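Local coordinates for protein ORF10 (Moritella marina, PDB 6RIW) that probably catalyses chain-extending condensation in polyunsaturated fatty acid synthesis, this chain being the ketosynthase and chain length factor didomain of a larger synthase, at residues 128-133 with 156-161; 135-140 with 588-593; 513-518 with 948-953; 122-127 with 228-233. All coordinates share one frame; numbering follows the deposited sequence.

Interaction 1. Residues 128-133 with 156-161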
loop_
_atom_site.group_PDB
_atom_site.type_symbol
_atom_site.label_atom_id
_atom_site.label_comp_id
_atom_site.label_asym_id
_atom_site.label_seq_id
_atom_site.Cartn_x
_atom_site.Cartn_y
_atom_site.Cartn_z
ATOM N N SER A 128 6.192 -3.892 -14.316
ATOM C CA SER A 128 5.886 -5.288 -14.601
ATOM C C SER A 128 4.399 -5.602 -14.481
ATOM O O SER A 128 3.877 -6.396 -15.269
ATOM C CB SER A 128 6.676 -6.210 -13.665
ATOM O OG SER A 128 8.075 -6.014 -13.843
ATOM N N SER A 129 3.705 -5.044 -13.488
ATOM C CA SER A 129 2.282 -5.397 -13.343
ATOM C C SER A 129 1.473 -4.987 -14.578
ATOM O O SER A 129 0.523 -5.688 -14.958
ATOM C CB SER A 129 1.705 -4.794 -12.052
ATOM O OG SER A 129 1.537 -3.385 -12.122
ATOM N N ASN A 130 1.868 -3.890 -15.244
ATOM C CA ASN A 130 1.234 -3.468 -16.493
ATOM C C ASN A 130 1.167 -4.606 -17.500
ATOM O O ASN A 130 0.164 -4.763 -18.206
ATOM C CB ASN A 130 2.007 -2.305 -17.136
ATOM C CG ASN A 130 1.860 -0.989 -16.413
ATOM O OD1 ASN A 130 0.934 -0.775 -15.630
ATOM N ND2 ASN A 130 2.792 -0.077 -16.685
ATOM N N GLN A 131 2.232 -5.412 -17.586
ATOM C CA GLN A 131 2.294 -6.445 -18.615
ATOM C C GLN A 131 1.198 -7.485 -18.441
ATOM O O GLN A 131 0.794 -8.130 -19.418
ATOM C CB GLN A 131 3.662 -7.148 -18.600
ATOM C CG GLN A 131 4.855 -6.273 -18.951
ATOM C CD GLN A 131 5.133 -6.245 -20.452
ATOM O OE1 GLN A 131 4.414 -6.863 -21.240
ATOM N NE2 GLN A 131 6.179 -5.513 -20.851
ATOM N N LEU A 132 0.699 -7.656 -17.222
ATOM C CA LEU A 132 -0.302 -8.677 -16.941
ATOM C C LEU A 132 -1.724 -8.240 -17.265
ATOM O O LEU A 132 -2.597 -9.104 -17.342
ATOM C CB LEU A 132 -0.229 -9.094 -15.460
ATOM C CG LEU A 132 1.087 -9.768 -15.035
ATOM C CD1 LEU A 132 1.241 -9.786 -13.512
ATOM C CD2 LEU A 132 1.163 -11.172 -15.566
ATOM N N PHE A 133 -1.983 -6.944 -17.465
ATOM C CA PHE A 133 -3.364 -6.482 -17.594
ATOM C C PHE A 133 -3.633 -5.692 -18.869
ATOM O O PHE A 133 -4.750 -5.736 -19.383
ATOM C CB PHE A 133 -3.746 -5.654 -16.367
ATOM C CG PHE A 133 -3.591 -6.428 -15.096
ATOM C CD1 PHE A 133 -4.399 -7.547 -14.866
ATOM C CD2 PHE A 133 -2.602 -6.100 -14.173
ATOM C CE1 PHE A 133 -4.228 -8.305 -13.706
ATOM C CE2 PHE A 133 -2.432 -6.829 -13.010
ATOM C CZ PHE A 133 -3.231 -7.940 -12.767
ATOM N N THR A 156 -0.992 -1.970 -32.013
ATOM C CA THR A 156 0.320 -2.378 -31.524
ATOM C C THR A 156 0.299 -2.551 -30.004
ATOM O O THR A 156 -0.489 -1.914 -29.299
ATOM C CB THR A 156 1.402 -1.372 -31.929
ATOM O OG1 THR A 156 1.129 -0.099 -31.338
ATOM C CG2 THR A 156 1.454 -1.220 -33.462
ATOM N N HIS A 157 1.167 -3.436 -29.504
ATOM C CA HIS A 157 1.313 -3.601 -28.058
ATOM C C HIS A 157 1.827 -2.309 -27.402
ATOM O O HIS A 157 2.574 -1.528 -28.000
ATOM C CB HIS A 157 2.246 -4.793 -27.766
ATOM C CG HIS A 157 2.019 -5.444 -26.435
ATOM N ND1 HIS A 157 1.003 -6.342 -26.207
ATOM C CD2 HIS A 157 2.691 -5.336 -25.266
ATOM C CE1 HIS A 157 1.055 -6.760 -24.957
ATOM N NE2 HIS A 157 2.071 -6.162 -24.363
ATOM N N TYR A 158 1.430 -2.079 -26.141
ATOM C CA TYR A 158 1.712 -0.787 -25.506
ATOM C C TYR A 158 3.207 -0.538 -25.291
ATOM O O TYR A 158 3.648 0.614 -25.328
ATOM C CB TYR A 158 0.945 -0.679 -24.179
ATOM C CG TYR A 158 1.600 -1.407 -23.022
ATOM C CD1 TYR A 158 1.543 -2.788 -22.924
ATOM C CD2 TYR A 158 2.281 -0.692 -22.031
ATOM C CE1 TYR A 158 2.165 -3.462 -21.840
ATOM C CE2 TYR A 158 2.905 -1.344 -20.951
ATOM C CZ TYR A 158 2.845 -2.717 -20.869
ATOM O OH TYR A 158 3.477 -3.341 -19.808
ATOM N N THR A 159 3.999 -1.590 -25.079
ATOM C CA THR A 159 5.455 -1.495 -24.965
ATOM C C THR A 159 6.007 -2.829 -25.455
ATOM O O THR A 159 5.246 -3.708 -25.873
ATOM C CB THR A 159 5.898 -1.162 -23.530
ATOM O OG1 THR A 159 7.264 -0.723 -23.509
ATOM C CG2 THR A 159 5.759 -2.377 -22.602
ATOM N N ALA A 160 7.324 -2.998 -25.409
ATOM C CA ALA A 160 7.854 -4.304 -25.798
ATOM C C ALA A 160 7.261 -5.364 -24.871
ATOM O O ALA A 160 7.373 -5.230 -23.643
ATOM C CB ALA A 160 9.378 -4.339 -25.723
ATOM N N PRO A 161 6.610 -6.392 -25.401
ATOM C CA PRO A 161 6.006 -7.417 -24.536
ATOM C C PRO A 161 7.070 -8.244 -23.835
ATOM O O PRO A 161 8.105 -8.571 -24.421
ATOM C CB PRO A 161 5.202 -8.296 -25.509
ATOM C CG PRO A 161 5.334 -7.666 -26.856
ATOM C CD PRO A 161 6.413 -6.654 -26.836
HETATM O O HOH W 1 5.009 -1.539 -18.373
HETATM O O HOH W 2 2.023 -7.725 -21.824
#
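N130 meets Y158 through its CB, which lies 3.2 Å from the phenolic OH. Its amide is engaged elsewhere: ND2 donates to D227, and also to a water that bonds Y158 OH at 2.8 Å, so a buried phenol is tied to the helix through that water. Q131 makes the direct bond. Its chain bends sharply at chi2 (-89°), which swings the amide over to residues 156-161, where NE2 donates to A160 O at 3.0 Å along a nearly straight line (165°) with the acceptor in the amide plane. The same NE2 packs on T159 CG2, and Q131 CG lies 3.4 Å from Y158 OH. OE1 accepts from K162 N and from a second water, 2.6 Å away, which also donates to Q131 O and bonds H157 NE2; H157 ND1 is held by M949 N. Glutamine suits the place because one flat group offers a donor and an acceptor to irregular backbone. A leucine here would probably leave A160 O and K162 N without their mates. This is a side-chain bridge from the first turn of helix 129-148 to the loop that follows it, within the ketosynthase part of the thiolase-like fold.

Interaction 2. Residues 135-140 with 588-593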
loop_
_atom_site.group_PDB
_atom_site.type_symbol
_atom_site.label_atom_id
_atom_site.label_comp_id
_atom_site.label_asym_id
_atom_site.label_seq_id
_atom_site.Cartn_x
_atom_site.Cartn_y
_atom_site.Cartn_z
ATOM N N PRO A 135 -3.127 -6.237 -21.998
ATOM C CA PRO A 135 -3.724 -6.933 -23.146
ATOM C C PRO A 135 -5.226 -7.125 -23.023
ATOM O O PRO A 135 -5.887 -7.259 -24.051
ATOM C CB PRO A 135 -2.991 -8.280 -23.169
ATOM C CG PRO A 135 -1.707 -8.025 -22.492
ATOM C CD PRO A 135 -2.060 -7.054 -21.380
ATOM N N LEU A 136 -5.784 -7.149 -21.806
ATOM C CA LEU A 136 -7.241 -7.188 -21.661
ATOM C C LEU A 136 -7.883 -6.014 -22.396
ATOM O O LEU A 136 -8.735 -6.203 -23.268
ATOM C CB LEU A 136 -7.640 -7.131 -20.187
ATOM C CG LEU A 136 -7.223 -8.291 -19.279
ATOM C CD1 LEU A 136 -7.361 -7.890 -17.792
ATOM C CD2 LEU A 136 -8.093 -9.491 -19.618
ATOM N N TYR A 137 -7.499 -4.790 -22.030
ATOM C CA TYR A 137 -8.152 -3.616 -22.611
ATOM C C TYR A 137 -7.811 -3.479 -24.083
ATOM O O TYR A 137 -8.660 -3.066 -24.888
ATOM C CB TYR A 137 -7.740 -2.340 -21.884
ATOM C CG TYR A 137 -7.443 -2.549 -20.422
ATOM C CD1 TYR A 137 -8.406 -3.130 -19.590
ATOM C CD2 TYR A 137 -6.206 -2.161 -19.874
ATOM C CE1 TYR A 137 -8.143 -3.356 -18.249
ATOM C CE2 TYR A 137 -5.929 -2.362 -18.533
ATOM C CZ TYR A 137 -6.909 -2.946 -17.723
ATOM O OH TYR A 137 -6.647 -3.169 -16.392
ATOM N N HIS A 138 -6.568 -3.779 -24.448
ATOM C CA HIS A 138 -6.114 -3.448 -25.796
ATOM C C HIS A 138 -6.570 -4.474 -26.822
ATOM O O HIS A 138 -6.788 -4.115 -27.985
ATOM C CB HIS A 138 -4.586 -3.247 -25.784
ATOM C CG HIS A 138 -4.172 -2.049 -24.981
ATOM N ND1 HIS A 138 -2.937 -1.930 -24.374
ATOM C CD2 HIS A 138 -4.858 -0.922 -24.664
ATOM C CE1 HIS A 138 -2.876 -0.767 -23.739
ATOM N NE2 HIS A 138 -4.031 -0.140 -23.899
ATOM N N GLN A 139 -6.816 -5.722 -26.414
ATOM C CA GLN A 139 -7.476 -6.636 -27.339
ATOM C C GLN A 139 -8.873 -6.137 -27.671
ATOM O O GLN A 139 -9.315 -6.215 -28.826
ATOM C CB GLN A 139 -7.551 -8.058 -26.760
ATOM C CG GLN A 139 -8.179 -9.089 -27.755
ATOM C CD GLN A 139 -7.259 -9.400 -28.937
ATOM O OE1 GLN A 139 -7.715 -9.628 -30.070
ATOM N NE2 GLN A 139 -5.961 -9.397 -28.679
ATOM N N VAL A 140 -9.598 -5.641 -26.661
ATOM C CA VAL A 140 -10.947 -5.152 -26.915
ATOM C C VAL A 140 -10.898 -3.911 -27.803
ATOM O O VAL A 140 -11.672 -3.801 -28.757
ATOM C CB VAL A 140 -11.694 -4.882 -25.595
ATOM C CG1 VAL A 140 -13.109 -4.347 -25.882
ATOM C CG2 VAL A 140 -11.776 -6.154 -24.762
ATOM N N LEU A 588 -6.623 0.095 -11.595
ATOM C CA LEU A 588 -5.773 1.246 -11.875
ATOM C C LEU A 588 -4.950 1.097 -13.157
ATOM O O LEU A 588 -4.477 2.114 -13.696
ATOM C CB LEU A 588 -4.829 1.503 -10.689
ATOM C CG LEU A 588 -5.479 2.011 -9.385
ATOM C CD1 LEU A 588 -4.392 2.216 -8.335
ATOM C CD2 LEU A 588 -6.253 3.286 -9.630
ATOM N N HIS A 589 -4.749 -0.132 -13.644
ATOM C CA HIS A 589 -4.048 -0.332 -14.911
ATOM C C HIS A 589 -4.836 0.212 -16.091
ATOM O O HIS A 589 -4.256 0.434 -17.158
ATOM C CB HIS A 589 -3.739 -1.825 -15.112
ATOM C CG HIS A 589 -2.783 -2.356 -14.084
ATOM N ND1 HIS A 589 -3.203 -3.014 -12.948
ATOM C CD2 HIS A 589 -1.429 -2.296 -14.009
ATOM C CE1 HIS A 589 -2.147 -3.339 -12.211
ATOM N NE2 HIS A 589 -1.058 -2.929 -12.840
ATOM N N GLN A 590 -6.139 0.453 -15.912
ATOM C CA GLN A 590 -6.926 1.009 -17.002
ATOM C C GLN A 590 -6.493 2.425 -17.348
ATOM O O GLN A 590 -6.706 2.860 -18.481
ATOM C CB GLN A 590 -8.418 0.970 -16.640
ATOM C CG GLN A 590 -8.951 -0.448 -16.537
ATOM C CD GLN A 590 -10.329 -0.507 -15.909
ATOM O OE1 GLN A 590 -11.023 0.496 -15.852
ATOM N NE2 GLN A 590 -10.734 -1.691 -15.445
ATOM N N TYR A 591 -5.889 3.153 -16.404
ATOM C CA TYR A 591 -5.504 4.529 -16.689
ATOM C C TYR A 591 -4.393 4.591 -17.739
ATOM O O TYR A 591 -4.504 5.320 -18.741
ATOM C CB TYR A 591 -5.082 5.246 -15.409
ATOM C CG TYR A 591 -4.620 6.634 -15.730
ATOM C CD1 TYR A 591 -5.505 7.570 -16.243
ATOM C CD2 TYR A 591 -3.287 6.994 -15.572
ATOM C CE1 TYR A 591 -5.075 8.846 -16.595
ATOM C CE2 TYR A 591 -2.850 8.264 -15.906
ATOM C CZ TYR A 591 -3.752 9.181 -16.416
ATOM O OH TYR A 591 -3.314 10.436 -16.752
ATOM N N ARG A 592 -3.302 3.854 -17.532
ATOM C CA ARG A 592 -2.310 3.767 -18.607
ATOM C C ARG A 592 -2.881 3.031 -19.819
ATOM O O ARG A 592 -2.501 3.318 -20.965
ATOM C CB ARG A 592 -1.029 3.081 -18.118
ATOM C CG ARG A 592 0.050 3.057 -19.216
ATOM C CD ARG A 592 1.419 2.603 -18.732
ATOM N NE ARG A 592 2.321 2.553 -19.890
ATOM C CZ ARG A 592 3.648 2.625 -19.822
ATOM N NH1 ARG A 592 4.246 2.748 -18.650
ATOM N NH2 ARG A 592 4.375 2.579 -20.936
ATOM N N GLY A 593 -3.800 2.091 -19.590
ATOM C CA GLY A 593 -4.512 1.476 -20.697
ATOM C C GLY A 593 -5.120 2.498 -21.638
ATOM O O GLY A 593 -5.161 2.287 -22.853
#
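H589 touches Y137 with its CB, 3.4 Å from the phenolic OH, and with its carbonyl O, 3.5 Å from Y137 CE2. The imidazole itself leads away from this contact: NE2 bonds S129 OG and ND1 bonds L586 O, so both ring nitrogens are occupied while the base of the side chain serves as a packing surface. Q590 comes next and lies across the tyrosine at about a right angle. Its CG is 3.4 Å from Y137 CZ, and its CA makes an off-centre CH-pi contact, 4.3 Å from the ring centroid. Beyond CG the glutamine runs extended to its amide, where NE2 reaches E700 and OE1 reaches K507; Y137 OH bonds E700 as well, so both polar tips meet on the one carboxylate. The axes of the helical segments 135-140 and 589-593 cross at -39°, and the two helices join the ketosynthase half to the chain length factor half, two related thiolase-like units packed as in the dimers of this family. The Y137 ring lies against H589, Q590 and G593, its CG staying beside the backbone N (chi1 -31°) and the ring pointing at helix 589-593. At G593 the lack of a side chain matters, because a beta carbon there would stand 2.8 Å from Y137 CD2; its absence lets the ring come near G593 CA. Separately, G593 O accepts a bond from H138 NE2 at 2.9 Å, close to linear at the hydrogen, the donor arriving in the carbonyl plane on a lone pair and the oxygen lying close to the plane of the imidazole.

Interaction 3. Residues 513-518 with 948-953; sequences ANVMQS and VMMDNL
M950 lays its side chain against S518 and V515 on one flank of helix 513-519, so that the loop following helix 929-934 is packed onto a short helix of the chain length factor half of the thiolase-like fold, beside helix 129-148 of the ketosynthase half. Starting at the base, M950 CB lies 3.5 Å from S518 OG, and CG is still within 3.9 Å of the same oxygen. SD has its neighbours outside the two segments, in P135 and Q139 of helix 129-148. The chain bends at both chi2 (-68°) and chi3 (-85°), and these two turns bring the terminal methyl back to the helix. There CE touches S518 OG at 3.4 Å and also rests against CA and CG2 of V515. A flexible, unbranched thioether suits this place, since it can fold around a small serine and still put its methyl against valine. V515 in turn packs on L136 and I699, so its branched side chain helps join three helices. Further along the loop, L953 CB faces S518 CB at 4.2 Å, while its side chain also touches T703. No hydrogen bond crosses between the segments; the serine hydroxyl beside the methionine is satisfied within its own helix. S518 OG donates to N514 O at 3.1 Å, and S518 N donates to that oxygen as well, the two donors approaching from opposite faces of the carbonyl plane.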
loop_
_atom_site.group_PDB
_atom_site.type_symbol
_atom_site.label_atom_id
_atom_site.label_comp_id
_atom_site.label_asym_id
_atom_site.label_seq_id
_atom_site.Cartn_x
_atom_site.Cartn_y
_atom_site.Cartn_z
ATOM N N ALA A 513 -14.632 -12.463 -27.414
ATOM C CA ALA A 513 -14.312 -13.877 -27.507
ATOM C C ALA A 513 -12.817 -14.122 -27.396
ATOM O O ALA A 513 -12.408 -15.155 -26.862
ATOM C CB ALA A 513 -14.852 -14.442 -28.827
ATOM N N ASN A 514 -11.987 -13.202 -27.903
ATOM C CA ASN A 514 -10.543 -13.401 -27.829
ATOM C C ASN A 514 -10.038 -13.291 -26.388
ATOM O O ASN A 514 -9.226 -14.106 -25.942
ATOM C CB ASN A 514 -9.825 -12.393 -28.724
ATOM C CG ASN A 514 -10.035 -12.674 -30.215
ATOM O OD1 ASN A 514 -10.017 -13.821 -30.643
ATOM N ND2 ASN A 514 -10.257 -11.620 -31.002
ATOM N N VAL A 515 -10.503 -12.287 -25.646
ATOM C CA VAL A 515 -10.153 -12.186 -24.225
ATOM C C VAL A 515 -10.593 -13.440 -23.472
ATOM O O VAL A 515 -9.824 -14.036 -22.708
ATOM C CB VAL A 515 -10.778 -10.918 -23.620
ATOM C CG1 VAL A 515 -10.755 -10.987 -22.071
ATOM C CG2 VAL A 515 -10.032 -9.678 -24.140
ATOM N N MET A 516 -11.845 -13.862 -23.667
ATOM C CA MET A 516 -12.332 -15.003 -22.890
ATOM C C MET A 516 -11.617 -16.288 -23.280
ATOM O O MET A 516 -11.346 -17.129 -22.415
ATOM C CB MET A 516 -13.847 -15.134 -23.048
ATOM C CG MET A 516 -14.574 -13.891 -22.487
ATOM S SD MET A 516 -14.373 -13.684 -20.695
ATOM C CE MET A 516 -15.598 -14.894 -20.195
ATOM N N GLN A 517 -11.265 -16.441 -24.562
ATOM C CA GLN A 517 -10.464 -17.590 -24.970
ATOM C C GLN A 517 -9.094 -17.583 -24.300
ATOM O O GLN A 517 -8.606 -18.633 -23.866
ATOM C CB GLN A 517 -10.301 -17.590 -26.491
ATOM C CG GLN A 517 -9.665 -18.834 -27.046
ATOM C CD GLN A 517 -9.393 -18.704 -28.539
ATOM O OE1 GLN A 517 -8.689 -19.527 -29.134
ATOM N NE2 GLN A 517 -9.949 -17.653 -29.152
ATOM N N SER A 518 -8.455 -16.408 -24.220
ATOM C CA SER A 518 -7.143 -16.319 -23.569
ATOM C C SER A 518 -7.236 -16.663 -22.088
ATOM O O SER A 518 -6.343 -17.320 -21.536
ATOM C CB SER A 518 -6.543 -14.926 -23.739
ATOM O OG SER A 518 -6.331 -14.637 -25.109
ATOM N N VAL A 948 -0.854 -6.679 -30.397
ATOM C CA VAL A 948 -1.156 -6.936 -28.980
ATOM C C VAL A 948 -0.964 -8.412 -28.673
ATOM O O VAL A 948 -1.499 -9.281 -29.368
ATOM C CB VAL A 948 -2.586 -6.493 -28.636
ATOM C CG1 VAL A 948 -2.919 -6.861 -27.155
ATOM C CG2 VAL A 948 -2.746 -4.984 -28.830
ATOM N N MET A 949 -0.189 -8.708 -27.630
ATOM C CA MET A 949 0.124 -10.087 -27.275
ATOM C C MET A 949 -0.693 -10.514 -26.059
ATOM O O MET A 949 -0.732 -9.799 -25.053
ATOM C CB MET A 949 1.612 -10.265 -26.976
ATOM C CG MET A 949 2.526 -9.802 -28.114
ATOM S SD MET A 949 2.276 -10.796 -29.602
ATOM C CE MET A 949 2.946 -12.356 -29.005
ATOM N N MET A 950 -1.287 -11.703 -26.131
ATOM C CA MET A 950 -2.182 -12.184 -25.082
ATOM C C MET A 950 -1.553 -13.233 -24.177
ATOM O O MET A 950 -2.231 -13.706 -23.260
ATOM C CB MET A 950 -3.442 -12.771 -25.719
ATOM C CG MET A 950 -4.136 -11.831 -26.687
ATOM S SD MET A 950 -4.839 -10.450 -25.792
ATOM C CE MET A 950 -6.389 -11.235 -25.330
ATOM N N ASP A 951 -0.282 -13.595 -24.408
ATOM C CA ASP A 951 0.348 -14.729 -23.720
ATOM C C ASP A 951 0.274 -14.609 -22.201
ATOM O O ASP A 951 0.124 -15.620 -21.505
ATOM C CB ASP A 951 1.828 -14.857 -24.116
ATOM C CG ASP A 951 2.054 -14.796 -25.610
ATOM O OD1 ASP A 951 1.946 -13.685 -26.182
ATOM O OD2 ASP A 951 2.352 -15.861 -26.207
ATOM N N ASN A 952 0.438 -13.395 -21.661
ATOM C CA ASN A 952 0.481 -13.242 -20.210
ATOM C C ASN A 952 -0.869 -13.482 -19.538
ATOM O O ASN A 952 -0.908 -13.646 -18.311
ATOM C CB ASN A 952 0.978 -11.839 -19.852
ATOM C CG ASN A 952 2.485 -11.736 -19.896
ATOM O OD1 ASN A 952 3.186 -12.700 -19.615
ATOM N ND2 ASN A 952 2.991 -10.567 -20.248
ATOM N N LEU A 953 -1.963 -13.498 -20.303
ATOM C CA LEU A 953 -3.286 -13.743 -19.739
ATOM C C LEU A 953 -3.573 -15.224 -19.516
ATOM O O LEU A 953 -4.430 -15.562 -18.693
ATOM C CB LEU A 953 -4.360 -13.166 -20.667
ATOM C CG LEU A 953 -4.320 -11.679 -20.980
ATOM C CD1 LEU A 953 -5.508 -11.280 -21.902
ATOM C CD2 LEU A 953 -4.326 -10.868 -19.697
#

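Interaction 4. Residues 122-127 with 228-233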
loop_
_atom_site.group_PDB
_atom_site.type_symbol
_atom_site.label_atom_id
_atom_site.label_comp_id
_atom_site.label_asym_id
_atom_site.label_seq_id
_atom_site.Cartn_x
_atom_site.Cartn_y
_atom_site.Cartn_z
ATOM N N LEU A 122 4.252 1.833 -2.234
ATOM C CA LEU A 122 3.145 2.412 -3.000
ATOM C C LEU A 122 2.201 1.323 -3.501
ATOM O O LEU A 122 2.639 0.250 -3.917
ATOM C CB LEU A 122 3.683 3.177 -4.219
ATOM C CG LEU A 122 4.409 4.484 -3.929
ATOM C CD1 LEU A 122 5.261 4.953 -5.122
ATOM C CD2 LEU A 122 3.388 5.548 -3.531
ATOM N N SER A 123 0.900 1.610 -3.491
ATOM C CA SER A 123 -0.084 0.715 -4.091
ATOM C C SER A 123 -0.382 1.103 -5.528
ATOM O O SER A 123 -1.552 1.163 -5.912
ATOM C CB SER A 123 -1.367 0.722 -3.252
ATOM O OG SER A 123 -1.137 0.087 -2.008
ATOM N N PHE A 124 0.651 1.398 -6.327
ATOM C CA PHE A 124 0.498 1.831 -7.718
ATOM C C PHE A 124 0.914 0.730 -8.682
ATOM O O PHE A 124 1.752 -0.108 -8.344
ATOM C CB PHE A 124 1.400 3.026 -8.018
ATOM C CG PHE A 124 0.967 4.333 -7.405
ATOM C CD1 PHE A 124 -0.257 4.478 -6.787
ATOM C CD2 PHE A 124 1.825 5.423 -7.481
ATOM C CE1 PHE A 124 -0.624 5.701 -6.250
ATOM C CE2 PHE A 124 1.468 6.647 -6.951
ATOM C CZ PHE A 124 0.231 6.783 -6.337
ATOM N N PRO A 125 0.431 0.767 -9.923
ATOM C CA PRO A 125 0.969 -0.128 -10.959
ATOM C C PRO A 125 2.485 -0.007 -11.036
ATOM O O PRO A 125 3.047 1.067 -10.820
ATOM C CB PRO A 125 0.316 0.375 -12.246
ATOM C CG PRO A 125 -1.035 1.001 -11.765
ATOM C CD PRO A 125 -0.692 1.597 -10.399
ATOM N N THR A 126 3.134 -1.112 -11.379
ATOM C CA THR A 126 4.571 -1.124 -11.616
ATOM C C THR A 126 4.836 -1.376 -13.092
ATOM O O THR A 126 3.929 -1.678 -13.878
ATOM C CB THR A 126 5.286 -2.191 -10.781
ATOM O OG1 THR A 126 4.904 -3.492 -11.243
ATOM C CG2 THR A 126 4.979 -2.040 -9.270
ATOM N N LYS A 127 6.112 -1.272 -13.478
ATOM C CA LYS A 127 6.427 -1.516 -14.879
ATOM C C LYS A 127 6.102 -2.954 -15.270
ATOM O O LYS A 127 5.682 -3.204 -16.407
ATOM C CB LYS A 127 7.900 -1.180 -15.153
ATOM C CG LYS A 127 8.251 0.283 -14.854
ATOM C CD LYS A 127 9.696 0.602 -15.323
ATOM C CE LYS A 127 10.718 -0.176 -14.473
ATOM N NZ LYS A 127 10.745 0.233 -13.010
ATOM N N PRO A 228 6.796 4.892 -13.569
ATOM C CA PRO A 228 7.034 6.343 -13.651
ATOM C C PRO A 228 6.007 7.103 -14.472
ATOM O O PRO A 228 5.740 8.277 -14.165
ATOM C CB PRO A 228 8.436 6.428 -14.281
ATOM C CG PRO A 228 9.109 5.122 -13.864
ATOM C CD PRO A 228 7.987 4.096 -13.925
ATOM N N MET A 229 5.411 6.484 -15.500
ATOM C CA MET A 229 4.377 7.186 -16.254
ATOM C C MET A 229 3.155 7.453 -15.386
ATOM O O MET A 229 2.559 8.539 -15.458
ATOM C CB MET A 229 3.977 6.400 -17.504
ATOM C CG MET A 229 2.888 7.110 -18.301
ATOM S SD MET A 229 2.213 6.134 -19.658
ATOM C CE MET A 229 3.654 6.085 -20.711
ATOM N N PHE A 230 2.784 6.484 -14.543
ATOM C CA PHE A 230 1.665 6.668 -13.625
ATOM C C PHE A 230 1.967 7.763 -12.617
ATOM O O PHE A 230 1.101 8.603 -12.321
ATOM C CB PHE A 230 1.376 5.348 -12.905
ATOM C CG PHE A 230 0.095 5.347 -12.105
ATOM C CD1 PHE A 230 0.084 5.757 -10.779
ATOM C CD2 PHE A 230 -1.087 4.906 -12.683
ATOM C CE1 PHE A 230 -1.104 5.757 -10.034
ATOM C CE2 PHE A 230 -2.276 4.887 -11.958
ATOM C CZ PHE A 230 -2.283 5.320 -10.630
ATOM N N VAL A 231 3.208 7.788 -12.100
ATOM C CA VAL A 231 3.608 8.794 -11.117
ATOM C C VAL A 231 3.606 10.187 -11.736
ATOM O O VAL A 231 3.118 11.166 -11.143
ATOM C CB VAL A 231 4.995 8.450 -10.550
ATOM C CG1 VAL A 231 5.527 9.615 -9.722
ATOM C CG2 VAL A 231 4.914 7.165 -9.726
ATOM N N ASN A 232 4.201 10.313 -12.913
ATOM C CA ASN A 232 4.395 11.642 -13.473
ATOM C C ASN A 232 3.098 12.214 -14.030
ATOM O O ASN A 232 2.889 13.433 -13.985
ATOM C CB ASN A 232 5.483 11.585 -14.549
ATOM C CG ASN A 232 6.881 11.505 -13.955
ATOM O OD1 ASN A 232 7.096 10.927 -12.872
ATOM N ND2 ASN A 232 7.844 12.118 -14.641
ATOM N N MET A 233 2.221 11.368 -14.567
ATOM C CA MET A 233 0.885 11.840 -14.917
ATOM C C MET A 233 0.154 12.365 -13.689
ATOM O O MET A 233 -0.555 13.379 -13.759
ATOM C CB MET A 233 0.077 10.719 -15.584
ATOM C CG MET A 233 0.557 10.362 -16.979
ATOM S SD MET A 233 0.400 11.730 -18.169
ATOM C CE MET A 233 1.257 11.026 -19.590
#
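F230 packs against both F124 and P125, and this is the tight part of the contact. Its edge is directed at the face of F124 in a tilted edge-to-face pair, the centroids 4.8 Å apart and the planes at 54°. F230 CE1 sits over the centre of the F124 ring, 3.6 Å from F124 CD1. One face of F230 receives P125 CD, 3.9 Å from the centroid and almost on the ring normal, as a CH-pi contact. With its CG anti to the backbone N (chi1 -170°), F230 projects from the helix against these two residues. On the far face of F124 lies L122 CD2, and at its rim the CG2 methyl of V231, held beside the valine's own backbone N, approaches F124 CD2 within 4.2 Å near the ring plane. Residues 122-127 form the connection from strand 115-120 to helix 129-148, while helix 228-237 follows strand 217-224, the parallel neighbour of that first strand in the thiolase-like fold of the ketosynthase half; the contact thus packs together the exits of two adjacent strands. An alanine in place of F230 is likely to open a gap beside F124 and P125, taking away the edge partner of one and the aromatic face under the other. The looser side is at K127, which is partly exposed. Only its aliphatic stem takes part, CG lying 3.9 Å from CD of the P228 ring. Bends at chi3 and chi4 carry NZ off to a salt bridge with D88, a use of lysine that pairs a greasy stem with a charged tip.

Interactions 2 and 4 are buried, whereas interactions 1 and 3 are only partly so, and interaction 3 lies farthest from the chain's centre. Helix 129-148 supplies one segment each to interactions 1 and 2, and P135 and Q139 from it also touch M950 of interaction 3; residues 122-127 of interaction 4 lead into its start. H589 joins three contacts, bonding S129 and packing on P125. Interactions 1 and 4 stay within the ketosynthase half, whereas interaction 2 spans both halves. Chemistry follows place: an amide bond to loop backbone and water bridges to loop side chains in 1, a ring and one histidine bond between helices in 2, a methionine over a serine in 3, and purely apolar packing in 4.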